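Local coordinates for protein Bug27 (Bordetella pertussis, PDB 2QPQ), which probably binds a small solute in the periplasm as a Venus-flytrap receptor of the Bug (TctC) family, at residues Ile12-Pro17 with Met24-Ile29; Val77-Phe82 with Thr284-Phe289; Ser104-Pro109 with Ala222-Asn227; Gly118-Ala123 with Thr155-Val160. One frame throughout, in Å; residues are numbered along the deposited sequence.

Interaction 1: residues Ile12-Pro17 with Met24-Ile29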
loop_
_atom_site.group_PDB
_atom_site.type_symbol
_atom_site.label_atom_id
_atom_site.label_comp_id
_atom_site.label_asym_id
_atom_site.label_seq_id
_atom_site.Cartn_x
_atom_site.Cartn_y
_atom_site.Cartn_z
ATOM N N ILE A 12 7.651 8.668 -15.140
ATOM C CA ILE A 12 7.342 7.931 -13.925
ATOM C C ILE A 12 5.926 7.414 -14.144
ATOM O O ILE A 12 4.987 8.207 -14.305
ATOM C CB ILE A 12 7.411 8.843 -12.674
ATOM C CG1 ILE A 12 8.846 9.348 -12.436
ATOM C CG2 ILE A 12 6.886 8.137 -11.413
ATOM C CD1 ILE A 12 8.901 10.409 -11.320
ATOM N N ILE A 13 5.786 6.096 -14.164
ATOM C CA ILE A 13 4.489 5.482 -14.486
ATOM C C ILE A 13 3.876 5.045 -13.184
ATOM O O ILE A 13 4.463 4.247 -12.441
ATOM C CB ILE A 13 4.630 4.270 -15.466
ATOM C CG1 ILE A 13 5.348 4.640 -16.799
ATOM C CG2 ILE A 13 3.248 3.623 -15.692
ATOM C CD1 ILE A 13 4.727 5.785 -17.548
ATOM N N VAL A 14 2.727 5.631 -12.853
ATOM C CA VAL A 14 2.071 5.327 -11.585
ATOM C C VAL A 14 1.042 4.201 -11.775
ATOM O O VAL A 14 0.230 4.279 -12.677
ATOM C CB VAL A 14 1.385 6.578 -10.981
ATOM C CG1 VAL A 14 0.983 6.288 -9.557
ATOM C CG2 VAL A 14 2.315 7.791 -11.035
ATOM N N THR A 15 1.082 3.203 -10.892
ATOM C CA THR A 15 0.296 1.963 -11.024
ATOM C C THR A 15 -1.098 2.139 -10.462
ATOM O O THR A 15 -1.930 1.261 -10.591
ATOM C CB THR A 15 0.951 0.802 -10.232
ATOM O OG1 THR A 15 1.271 1.252 -8.900
ATOM C CG2 THR A 15 2.205 0.274 -10.958
ATOM N N PHE A 16 -1.355 3.281 -9.842
ATOM C CA PHE A 16 -2.678 3.558 -9.249
ATOM C C PHE A 16 -3.190 4.913 -9.683
ATOM O O PHE A 16 -2.410 5.772 -10.120
ATOM C CB PHE A 16 -2.645 3.349 -7.714
ATOM C CG PHE A 16 -2.787 1.898 -7.331
ATOM C CD1 PHE A 16 -1.691 1.027 -7.429
ATOM C CD2 PHE A 16 -4.029 1.368 -7.003
ATOM C CE1 PHE A 16 -1.827 -0.337 -7.161
ATOM C CE2 PHE A 16 -4.176 0.013 -6.734
ATOM C CZ PHE A 16 -3.072 -0.841 -6.812
ATOM N N PRO A 17 -4.516 5.114 -9.591
ATOM C CA PRO A 17 -5.009 6.358 -10.123
ATOM C C PRO A 17 -4.835 7.574 -9.189
ATOM O O PRO A 17 -4.539 7.410 -8.003
ATOM C CB PRO A 17 -6.498 6.048 -10.403
ATOM C CG PRO A 17 -6.865 4.955 -9.558
ATOM C CD PRO A 17 -5.604 4.249 -9.074
ATOM N N MET A 24 0.046 10.388 -5.141
ATOM C CA MET A 24 0.419 11.619 -4.405
ATOM C C MET A 24 1.962 11.672 -4.257
ATOM O O MET A 24 2.603 12.699 -4.519
ATOM C CB MET A 24 -0.238 11.597 -3.022
ATOM C CG MET A 24 0.156 12.782 -2.113
ATOM S SD MET A 24 1.683 12.576 -1.166
ATOM C CE MET A 24 1.169 11.482 0.163
ATOM N N LEU A 25 2.543 10.568 -3.802
ATOM C CA LEU A 25 3.986 10.486 -3.644
ATOM C C LEU A 25 4.746 10.605 -4.971
ATOM O O LEU A 25 5.757 11.306 -5.047
ATOM C CB LEU A 25 4.354 9.204 -2.921
ATOM C CG LEU A 25 3.902 9.045 -1.477
ATOM C CD1 LEU A 25 3.990 7.559 -1.061
ATOM C CD2 LEU A 25 4.753 9.967 -0.539
ATOM N N ALA A 26 4.286 9.904 -6.006
ATOM C CA ALA A 26 4.898 10.056 -7.327
ATOM C C ALA A 26 4.891 11.525 -7.792
ATOM O O ALA A 26 5.915 12.045 -8.234
ATOM C CB ALA A 26 4.225 9.108 -8.384
ATOM N N ARG A 27 3.761 12.207 -7.639
ATOM C CA ARG A 27 3.648 13.607 -8.068
ATOM C C ARG A 27 4.480 14.550 -7.181
ATOM O O ARG A 27 5.055 15.534 -7.700
ATOM C CB ARG A 27 2.157 14.033 -8.139
ATOM C CG ARG A 27 1.457 13.291 -9.249
ATOM C CD ARG A 27 0.013 13.650 -9.424
ATOM N NE ARG A 27 -0.549 12.850 -10.528
ATOM C CZ ARG A 27 -0.447 13.153 -11.815
ATOM N NH1 ARG A 27 0.194 14.272 -12.194
ATOM N NH2 ARG A 27 -1.001 12.350 -12.724
ATOM N N LEU A 28 4.583 14.221 -5.883
ATOM C CA LEU A 28 5.414 14.994 -4.943
ATOM C C LEU A 28 6.898 14.859 -5.354
ATOM O O LEU A 28 7.616 15.874 -5.501
ATOM C CB LEU A 28 5.153 14.565 -3.488
ATOM C CG LEU A 28 5.838 15.181 -2.244
ATOM C CD1 LEU A 28 5.446 16.633 -2.075
ATOM C CD2 LEU A 28 5.459 14.430 -0.993
ATOM N N ILE A 29 7.346 13.618 -5.540
ATOM C CA ILE A 29 8.696 13.338 -6.054
ATOM C C ILE A 29 8.953 14.036 -7.388
ATOM O O ILE A 29 9.969 14.729 -7.551
ATOM C CB ILE A 29 8.987 11.787 -6.167
ATOM C CG1 ILE A 29 9.058 11.137 -4.792
ATOM C CG2 ILE A 29 10.325 11.489 -6.905
ATOM C CD1 ILE A 29 8.798 9.599 -4.850
#
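In the beta-alpha-beta unit made by strand 10-14, helix 21-35 and strand 41-45, I12 and V14 of the first strand meet A26 of the helix that follows it. The contact centres on one methyl group. CB of A26 points at the strand and lies 3.5 Å from CG2 of V14 and 4.1 Å from CG2 of I12, so it is received by two branched side chains two positions apart on the same face of the strand. The alternation of the strand turns I13, between them, away from the helix. In I12 the touching branch stands anti to the backbone N, whereas in V14 CG2 is the branch beside the backbone N, with CG1 taking the anti place (chi1 -168°). The CA atoms of V14 and A26 are 7.0 Å apart. This is the first crossover of the alpha/beta fold, and parallel strands 41-45 and 67-72 pair with strand 10-14 along its two edges. M70 of strand 67-72 also touches A26, while V43 of strand 41-45 packs on V14. I29, one helical turn beyond A26, also faces the strand, but its CG2 stays 4.8 Å from CD1 of I12.

Interaction 2: residues Val77-Phe82 with Thr284-Phe289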
loop_
_atom_site.group_PDB
_atom_site.type_symbol
_atom_site.label_atom_id
_atom_site.label_comp_id
_atom_site.label_asym_id
_atom_site.label_seq_id
_atom_site.Cartn_x
_atom_site.Cartn_y
_atom_site.Cartn_z
ATOM N N VAL A 77 1.408 -8.202 -4.274
ATOM C CA VAL A 77 0.208 -9.043 -4.180
ATOM C C VAL A 77 -0.161 -9.651 -5.527
ATOM O O VAL A 77 -0.642 -10.798 -5.616
ATOM C CB VAL A 77 -1.026 -8.251 -3.648
ATOM C CG1 VAL A 77 -2.277 -9.157 -3.582
ATOM C CG2 VAL A 77 -0.739 -7.663 -2.263
ATOM N N ASN A 78 0.077 -8.891 -6.580
ATOM C CA ASN A 78 -0.387 -9.281 -7.907
ATOM C C ASN A 78 0.067 -10.635 -8.449
ATOM O O ASN A 78 -0.744 -11.316 -9.097
ATOM C CB ASN A 78 -0.108 -8.161 -8.922
ATOM C CG ASN A 78 -1.025 -6.957 -8.754
ATOM O OD1 ASN A 78 -0.806 -5.921 -9.368
ATOM N ND2 ASN A 78 -2.041 -7.088 -7.948
ATOM N N PRO A 79 1.347 -11.031 -8.232
ATOM C CA PRO A 79 1.755 -12.310 -8.779
ATOM C C PRO A 79 0.915 -13.485 -8.249
ATOM O O PRO A 79 0.687 -14.409 -9.005
ATOM C CB PRO A 79 3.249 -12.409 -8.383
ATOM C CG PRO A 79 3.662 -10.927 -8.257
ATOM C CD PRO A 79 2.483 -10.357 -7.570
ATOM N N GLY A 80 0.438 -13.419 -6.998
ATOM C CA GLY A 80 -0.343 -14.511 -6.421
ATOM C C GLY A 80 -1.802 -14.525 -6.857
ATOM O O GLY A 80 -2.437 -15.575 -6.808
ATOM N N VAL A 81 -2.328 -13.398 -7.333
ATOM C CA VAL A 81 -3.769 -13.246 -7.588
ATOM C C VAL A 81 -4.145 -13.076 -9.058
ATOM O O VAL A 81 -5.344 -13.059 -9.397
ATOM C CB VAL A 81 -4.406 -12.075 -6.765
ATOM C CG1 VAL A 81 -4.252 -12.330 -5.238
ATOM C CG2 VAL A 81 -3.828 -10.694 -7.177
ATOM N N PHE A 82 -3.140 -12.915 -9.923
ATOM C CA PHE A 82 -3.374 -12.932 -11.345
ATOM C C PHE A 82 -2.942 -14.260 -11.918
ATOM O O PHE A 82 -1.865 -14.727 -11.597
ATOM C CB PHE A 82 -2.706 -11.745 -12.052
ATOM C CG PHE A 82 -3.434 -10.460 -11.824
ATOM C CD1 PHE A 82 -3.204 -9.719 -10.661
ATOM C CD2 PHE A 82 -4.365 -10.012 -12.756
ATOM C CE1 PHE A 82 -3.902 -8.543 -10.435
ATOM C CE2 PHE A 82 -5.071 -8.852 -12.561
ATOM C CZ PHE A 82 -4.843 -8.096 -11.386
ATOM N N THR A 284 10.508 -10.723 -0.896
ATOM C CA THR A 284 9.980 -11.319 0.329
ATOM C C THR A 284 8.450 -11.189 0.410
ATOM O O THR A 284 7.776 -12.129 0.798
ATOM C CB THR A 284 10.607 -10.655 1.552
ATOM O OG1 THR A 284 12.007 -10.954 1.549
ATOM C CG2 THR A 284 9.958 -11.162 2.841
ATOM N N ASP A 285 7.917 -10.029 0.017
ATOM C CA ASP A 285 6.475 -9.795 0.117
ATOM C C ASP A 285 5.742 -10.547 -0.990
ATOM O O ASP A 285 4.639 -11.019 -0.803
ATOM C CB ASP A 285 6.158 -8.302 0.103
ATOM C CG ASP A 285 6.274 -7.662 1.496
ATOM O OD1 ASP A 285 6.556 -8.390 2.487
ATOM O OD2 ASP A 285 6.057 -6.442 1.615
ATOM N N ILE A 286 6.373 -10.665 -2.144
ATOM C CA ILE A 286 5.796 -11.473 -3.200
ATOM C C ILE A 286 5.577 -12.871 -2.653
ATOM O O ILE A 286 4.472 -13.424 -2.785
ATOM C CB ILE A 286 6.700 -11.507 -4.450
ATOM C CG1 ILE A 286 6.574 -10.167 -5.206
ATOM C CG2 ILE A 286 6.273 -12.701 -5.373
ATOM C CD1 ILE A 286 7.517 -10.001 -6.388
ATOM N N ASP A 287 6.614 -13.429 -2.023
ATOM C CA ASP A 287 6.552 -14.805 -1.495
ATOM C C ASP A 287 5.488 -14.927 -0.410
ATOM O O ASP A 287 4.704 -15.848 -0.398
ATOM C CB ASP A 287 7.932 -15.219 -0.962
ATOM C CG ASP A 287 8.972 -15.425 -2.084
ATOM O OD1 ASP A 287 8.603 -15.525 -3.292
ATOM O OD2 ASP A 287 10.177 -15.512 -1.737
ATOM N N ARG A 288 5.469 -13.967 0.493
ATOM C CA ARG A 288 4.561 -13.986 1.625
ATOM C C ARG A 288 3.094 -13.823 1.187
ATOM O O ARG A 288 2.198 -14.540 1.661
ATOM C CB ARG A 288 5.002 -12.888 2.583
ATOM C CG ARG A 288 4.010 -12.476 3.601
ATOM C CD ARG A 288 4.353 -11.060 3.980
ATOM N NE ARG A 288 3.543 -10.697 5.127
ATOM C CZ ARG A 288 3.332 -9.458 5.521
ATOM N NH1 ARG A 288 3.836 -8.432 4.833
ATOM N NH2 ARG A 288 2.609 -9.273 6.599
ATOM N N PHE A 289 2.856 -12.889 0.267
ATOM C CA PHE A 289 1.484 -12.622 -0.170
ATOM C C PHE A 289 0.997 -13.780 -0.993
ATOM O O PHE A 289 -0.166 -14.154 -0.911
ATOM C CB PHE A 289 1.401 -11.311 -0.981
ATOM C CG PHE A 289 1.635 -10.086 -0.141
ATOM C CD1 PHE A 289 1.290 -10.097 1.213
ATOM C CD2 PHE A 289 2.196 -8.928 -0.684
ATOM C CE1 PHE A 289 1.503 -8.998 2.008
ATOM C CE2 PHE A 289 2.380 -7.760 0.125
ATOM C CZ PHE A 289 2.052 -7.811 1.461
#
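V77 and F289 form the close end of a helix-to-helix contact in this Venus-flytrap protein, where helix 74-81 packs against the long C-terminal helix 275-296. Their CA atoms are 5.5 Å apart. CG2 of V77 approaches the F289 ring obliquely, 3.6 Å from CD2 and 3.9 Å from CE2, and the two side chains cross at about a right angle. The backbone joins in as well, since CB of F289 lies 4.1 Å from CA of V77. The ring is brought there by a chi1 of -69°, which sets CG beside the backbone N of F289, while in V77 CG1 stands anti to the backbone N and CG2 is left to meet the ring. L144 of helix 141-153 touches both V77 and F289, and A76 and L226 also pack on the phenylalanine, so this end is buried.

Farther along, the fit is looser. P79 points at the C-terminal helix, but its ring makes a single approach to I286, and P79 is partly exposed. The N of P79 has no hydrogen to give, and that of G80 bonds only to O of V77, three residues back, so the regular helical bonding is interrupted and the short helix kinks. On the longer helix D287 is exposed and forms a salt bridge with K90; D285, on another side, is hydrogen-bonded through OD2 to W229. At the looser end, CG of P79 lies 4.3 Å from CG2 of I286.

Interaction 3: residues Ser104-Pro109 with Ala222-Asn227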
loop_
_atom_site.group_PDB
_atom_site.type_symbol
_atom_site.label_atom_id
_atom_site.label_comp_id
_atom_site.label_asym_id
_atom_site.label_seq_id
_atom_site.Cartn_x
_atom_site.Cartn_y
_atom_site.Cartn_z
ATOM N N SER A 104 -2.505 0.011 7.330
ATOM C CA SER A 104 -3.972 -0.022 7.276
ATOM C C SER A 104 -4.596 0.091 8.658
ATOM O O SER A 104 -3.943 -0.131 9.683
ATOM C CB SER A 104 -4.492 -1.261 6.535
ATOM O OG SER A 104 -3.966 -1.275 5.204
ATOM N N VAL A 105 -5.873 0.448 8.674
ATOM C CA VAL A 105 -6.596 0.575 9.916
ATOM C C VAL A 105 -7.958 -0.062 9.796
ATOM O O VAL A 105 -8.621 0.068 8.763
ATOM C CB VAL A 105 -6.671 2.055 10.338
ATOM C CG1 VAL A 105 -7.383 2.869 9.241
ATOM C CG2 VAL A 105 -7.280 2.196 11.743
ATOM N N PHE A 106 -8.333 -0.826 10.827
ATOM C CA PHE A 106 -9.686 -1.340 10.955
ATOM C C PHE A 106 -10.544 -0.243 11.577
ATOM O O PHE A 106 -10.321 0.116 12.724
ATOM C CB PHE A 106 -9.698 -2.590 11.837
ATOM C CG PHE A 106 -9.115 -3.811 11.176
ATOM C CD1 PHE A 106 -7.767 -3.861 10.867
ATOM C CD2 PHE A 106 -9.923 -4.898 10.849
ATOM C CE1 PHE A 106 -7.204 -4.979 10.257
ATOM C CE2 PHE A 106 -9.382 -6.034 10.260
ATOM C CZ PHE A 106 -8.014 -6.077 9.958
ATOM N N VAL A 107 -11.484 0.300 10.804
ATOM C CA VAL A 107 -12.353 1.395 11.265
ATOM C C VAL A 107 -13.837 0.982 11.276
ATOM O O VAL A 107 -14.324 0.164 10.447
ATOM C CB VAL A 107 -12.126 2.737 10.467
ATOM C CG1 VAL A 107 -10.707 3.222 10.657
ATOM C CG2 VAL A 107 -12.375 2.565 8.925
ATOM N N VAL A 108 -14.535 1.549 12.244
ATOM C CA VAL A 108 -15.965 1.316 12.437
ATOM C C VAL A 108 -16.652 2.689 12.586
ATOM O O VAL A 108 -15.994 3.679 12.919
ATOM C CB VAL A 108 -16.278 0.352 13.672
ATOM C CG1 VAL A 108 -15.701 -1.033 13.457
ATOM C CG2 VAL A 108 -15.823 0.963 15.070
ATOM N N PRO A 109 -17.960 2.759 12.286
ATOM C CA PRO A 109 -18.707 3.995 12.450
ATOM C C PRO A 109 -18.670 4.468 13.898
ATOM O O PRO A 109 -18.571 3.643 14.827
ATOM C CB PRO A 109 -20.147 3.573 12.129
ATOM C CG PRO A 109 -20.065 2.328 11.411
ATOM C CD PRO A 109 -18.810 1.664 11.796
ATOM N N ALA A 222 -0.310 -12.554 17.478
ATOM C CA ALA A 222 1.152 -12.416 17.433
ATOM C C ALA A 222 1.730 -12.623 16.037
ATOM O O ALA A 222 1.276 -13.502 15.285
ATOM C CB ALA A 222 1.808 -13.387 18.425
ATOM N N GLY A 223 2.728 -11.819 15.682
ATOM C CA GLY A 223 3.354 -11.962 14.374
ATOM C C GLY A 223 2.624 -11.275 13.212
ATOM O O GLY A 223 3.135 -11.222 12.088
ATOM N N TYR A 224 1.435 -10.748 13.485
ATOM C CA TYR A 224 0.642 -10.045 12.457
ATOM C C TYR A 224 1.287 -8.703 12.112
ATOM O O TYR A 224 1.513 -7.880 12.980
ATOM C CB TYR A 224 -0.784 -9.813 12.969
ATOM C CG TYR A 224 -1.717 -9.181 11.939
ATOM C CD1 TYR A 224 -1.544 -7.858 11.528
ATOM C CD2 TYR A 224 -2.756 -9.918 11.371
ATOM C CE1 TYR A 224 -2.387 -7.268 10.550
ATOM C CE2 TYR A 224 -3.621 -9.325 10.420
ATOM C CZ TYR A 224 -3.427 -8.017 10.013
ATOM O OH TYR A 224 -4.289 -7.452 9.067
ATOM N N GLU A 225 1.590 -8.489 10.839
ATOM C CA GLU A 225 1.872 -7.148 10.348
ATOM C C GLU A 225 1.583 -7.066 8.865
ATOM O O GLU A 225 1.787 -8.030 8.125
ATOM C CB GLU A 225 3.313 -6.692 10.663
ATOM C CG GLU A 225 4.389 -7.549 10.044
ATOM C CD GLU A 225 5.586 -6.711 9.626
ATOM O OE1 GLU A 225 6.632 -6.829 10.308
ATOM O OE2 GLU A 225 5.469 -5.928 8.646
ATOM N N LEU A 226 1.096 -5.918 8.419
ATOM C CA LEU A 226 0.929 -5.714 6.989
ATOM C C LEU A 226 1.003 -4.233 6.669
ATOM O O LEU A 226 -0.028 -3.557 6.488
ATOM C CB LEU A 226 -0.356 -6.381 6.468
ATOM C CG LEU A 226 -0.734 -6.318 4.954
ATOM C CD1 LEU A 226 0.420 -6.217 3.996
ATOM C CD2 LEU A 226 -1.648 -7.465 4.545
ATOM N N ASN A 227 2.234 -3.734 6.607
ATOM C CA ASN A 227 2.500 -2.338 6.313
ATOM C C ASN A 227 2.724 -2.125 4.803
ATOM O O ASN A 227 3.552 -2.791 4.207
ATOM C CB ASN A 227 3.724 -1.889 7.133
ATOM C CG ASN A 227 3.659 -0.439 7.564
ATOM O OD1 ASN A 227 2.846 0.345 7.083
ATOM N ND2 ASN A 227 4.582 -0.054 8.429
HETATM O O HOH W 1 -2.446 -3.332 4.586
#
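Strand residues S104 and F106 meet Y224 and L226 of the irregular chain leading into strand 227-235, but the two backbones do not pair directly: S104 N and L226 O are 4.4 Å apart, and the nearest CA atoms, those of S104 and N227, are separated by 6.9 Å. A water spans part of this gap. It lies 2.6 Å from OG of S104 and donates a hydrogen bond to O of L226 at 3.1 Å. T202 makes a second link, its OG1 being hydrogen-bonded both to S104 N and to L226 O, while Q142 NE2 binds the serine hydroxyl.

The aromatic side chains come from opposite directions. Y224 reaches over with CG anti to its backbone N (chi1 -176°) and brings its hydroxyl oxygen to the edge of the F106 ring, near the ring plane. OH of Y224 is 4.0 Å from CE1 of F106 and 4.1 Å from its CZ, so the oxygen lies beside two neighbouring ring carbons and not over a face. The hydrogen bond of this hydroxyl is made elsewhere, with the carbonyl of A145. Helix 141-153 thus takes part in both halves of the contact: L149 touches both rings, and A145 packs on L226. Strand 93-109 belongs to the mixed sheet of the alpha/beta fold, where it pairs antiparallel with strand 227-235.

All four touching residues are buried, yet no direct hydrogen bond joins the segments; the polar link runs through the water and T202, and the tyrosine oxygen, satisfied by a helix carbonyl, can lie against a phenyl edge.

Interaction 4: residues Gly118-Ala123 with Thr155-Val160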
loop_
_atom_site.group_PDB
_atom_site.type_symbol
_atom_site.label_atom_id
_atom_site.label_comp_id
_atom_site.label_asym_id
_atom_site.label_seq_id
_atom_site.Cartn_x
_atom_site.Cartn_y
_atom_site.Cartn_z
ATOM N N GLY A 118 -10.837 -7.089 19.704
ATOM C CA GLY A 118 -11.176 -8.361 20.331
ATOM C C GLY A 118 -12.656 -8.689 20.229
ATOM O O GLY A 118 -13.023 -9.827 20.005
ATOM N N GLU A 119 -13.501 -7.672 20.385
ATOM C CA GLU A 119 -14.945 -7.782 20.209
ATOM C C GLU A 119 -15.318 -8.151 18.777
ATOM O O GLU A 119 -16.237 -8.942 18.553
ATOM C CB GLU A 119 -15.629 -6.471 20.635
ATOM C CG GLU A 119 -15.701 -6.319 22.177
ATOM C CD GLU A 119 -16.200 -4.969 22.652
ATOM O OE1 GLU A 119 -16.793 -4.212 21.852
ATOM O OE2 GLU A 119 -16.026 -4.667 23.865
ATOM N N LEU A 120 -14.609 -7.568 17.818
ATOM C CA LEU A 120 -14.851 -7.867 16.396
ATOM C C LEU A 120 -14.531 -9.338 16.108
ATOM O O LEU A 120 -15.327 -10.062 15.494
ATOM C CB LEU A 120 -13.974 -6.947 15.508
ATOM C CG LEU A 120 -13.962 -7.275 14.008
ATOM C CD1 LEU A 120 -15.321 -6.895 13.443
ATOM C CD2 LEU A 120 -12.832 -6.571 13.245
ATOM N N MET A 121 -13.351 -9.768 16.553
ATOM C CA MET A 121 -12.891 -11.138 16.341
ATOM C C MET A 121 -13.810 -12.185 17.001
ATOM O O MET A 121 -14.108 -13.200 16.394
ATOM C CB MET A 121 -11.436 -11.307 16.765
ATOM C CG MET A 121 -10.437 -10.533 15.909
ATOM S SD MET A 121 -8.731 -10.761 16.437
ATOM C CE MET A 121 -8.724 -10.092 18.103
ATOM N N ALA A 122 -14.258 -11.917 18.229
ATOM C CA ALA A 122 -15.299 -12.717 18.900
ATOM C C ALA A 122 -16.555 -12.806 18.024
ATOM O O ALA A 122 -17.051 -13.896 17.785
ATOM C CB ALA A 122 -15.645 -12.110 20.293
ATOM N N ALA A 123 -17.034 -11.657 17.511
ATOM C CA ALA A 123 -18.241 -11.609 16.684
ATOM C C ALA A 123 -18.099 -12.461 15.429
ATOM O O ALA A 123 -19.064 -13.057 14.949
ATOM C CB ALA A 123 -18.556 -10.156 16.301
ATOM N N THR A 155 -10.918 -16.377 12.048
ATOM C CA THR A 155 -12.216 -15.746 12.031
ATOM C C THR A 155 -12.821 -15.855 10.623
ATOM O O THR A 155 -12.154 -16.336 9.672
ATOM C CB THR A 155 -12.190 -14.262 12.545
ATOM O OG1 THR A 155 -11.243 -13.473 11.800
ATOM C CG2 THR A 155 -11.830 -14.204 14.052
ATOM N N HIS A 156 -14.075 -15.408 10.508
ATOM C CA HIS A 156 -14.822 -15.580 9.263
ATOM C C HIS A 156 -15.483 -14.294 8.739
ATOM O O HIS A 156 -16.644 -14.297 8.322
ATOM C CB HIS A 156 -15.817 -16.717 9.438
ATOM C CG HIS A 156 -15.152 -18.012 9.773
ATOM N ND1 HIS A 156 -15.032 -18.465 11.066
ATOM C CD2 HIS A 156 -14.492 -18.905 8.997
ATOM C CE1 HIS A 156 -14.350 -19.598 11.073
ATOM N NE2 HIS A 156 -14.013 -19.886 9.830
ATOM N N MET A 157 -14.732 -13.191 8.773
ATOM C CA MET A 157 -15.227 -11.922 8.246
ATOM C C MET A 157 -15.343 -12.052 6.737
ATOM O O MET A 157 -14.492 -12.692 6.114
ATOM C CB MET A 157 -14.273 -10.769 8.546
ATOM C CG MET A 157 -14.020 -10.537 10.030
ATOM S SD MET A 157 -12.864 -9.164 10.217
ATOM C CE MET A 157 -11.454 -9.703 9.260
ATOM N N VAL A 158 -16.365 -11.407 6.174
ATOM C CA VAL A 158 -16.653 -11.484 4.748
ATOM C C VAL A 158 -16.241 -10.184 4.054
ATOM O O VAL A 158 -16.731 -9.110 4.396
ATOM C CB VAL A 158 -18.152 -11.748 4.496
ATOM C CG1 VAL A 158 -18.495 -11.600 2.955
ATOM C CG2 VAL A 158 -18.533 -13.125 5.036
ATOM N N HIS A 159 -15.365 -10.306 3.062
ATOM C CA HIS A 159 -14.808 -9.125 2.385
ATOM C C HIS A 159 -15.802 -8.537 1.401
ATOM O O HIS A 159 -16.399 -9.254 0.559
ATOM C CB HIS A 159 -13.505 -9.520 1.684
ATOM C CG HIS A 159 -12.979 -8.507 0.719
ATOM N ND1 HIS A 159 -12.685 -7.203 1.067
ATOM C CD2 HIS A 159 -12.659 -8.624 -0.590
ATOM C CE1 HIS A 159 -12.202 -6.563 0.010
ATOM N NE2 HIS A 159 -12.179 -7.406 -1.003
ATOM N N VAL A 160 -15.990 -7.228 1.505
ATOM C CA VAL A 160 -16.805 -6.526 0.536
ATOM C C VAL A 160 -15.894 -5.446 -0.086
ATOM O O VAL A 160 -15.435 -4.518 0.617
ATOM C CB VAL A 160 -18.077 -5.905 1.209
ATOM C CG1 VAL A 160 -18.850 -5.036 0.185
ATOM C CG2 VAL A 160 -19.011 -7.005 1.882
#
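L120 extends its side chain with CG anti to the backbone N (chi1 172°), and M157, with CG beside its backbone N (chi1 -60°) and the chain extended at chi2 (179°), carries its sulfur to it. CD2 of L120 lies 4.0 Å from SD of M157, the two chains crossing at about a right angle. Beside this pair, T155 holds CG2 beside its own backbone N and places that methyl against the helix, where it comes within 3.4 Å of the carbonyl O of M121 and 4.0 Å of CB of M121. The rest of the M121 side chain leads away toward L149 and A153 of helix 141-153. The segments meet where helix 117-123 lies beside the turn that enters strand 158-161, which runs parallel to strand 132-135 in the alpha/beta sheet. L149 touches M157 as well as M121, so helix 141-153 adjoins both sides of the contact, and V131 and L179 pack on L120. The hydroxyl of T155 is bonded to N150 of helix 141-153. No hydrogen bond spans the segments: threonine divides its two branches, giving the methyl to the helix backbone and the hydroxyl to N150, and cohesion rests on methyl and thioether surfaces.

How the interactions relate
From the N terminus, interaction 1 closes first, a short loop within the opening beta-alpha-beta unit. Interaction 2 then opens at helix 74-81 and closes some 200 residues later on the C-terminal helix, joining distant parts of the chain. Interaction 3 is nested inside that loop, and interaction 4 inside interaction 3. The last two are neighbours, centres 12 Å apart, and touch where F106 CD2 lies 4.1 Å from L120 CD2. Interaction 2 meets interaction 3 where CZ of F289 lies 3.4 Å from CD1 of L226. Interaction 1 reaches the same sheet as interactions 3 and 4 but lies across the chain's centre from them.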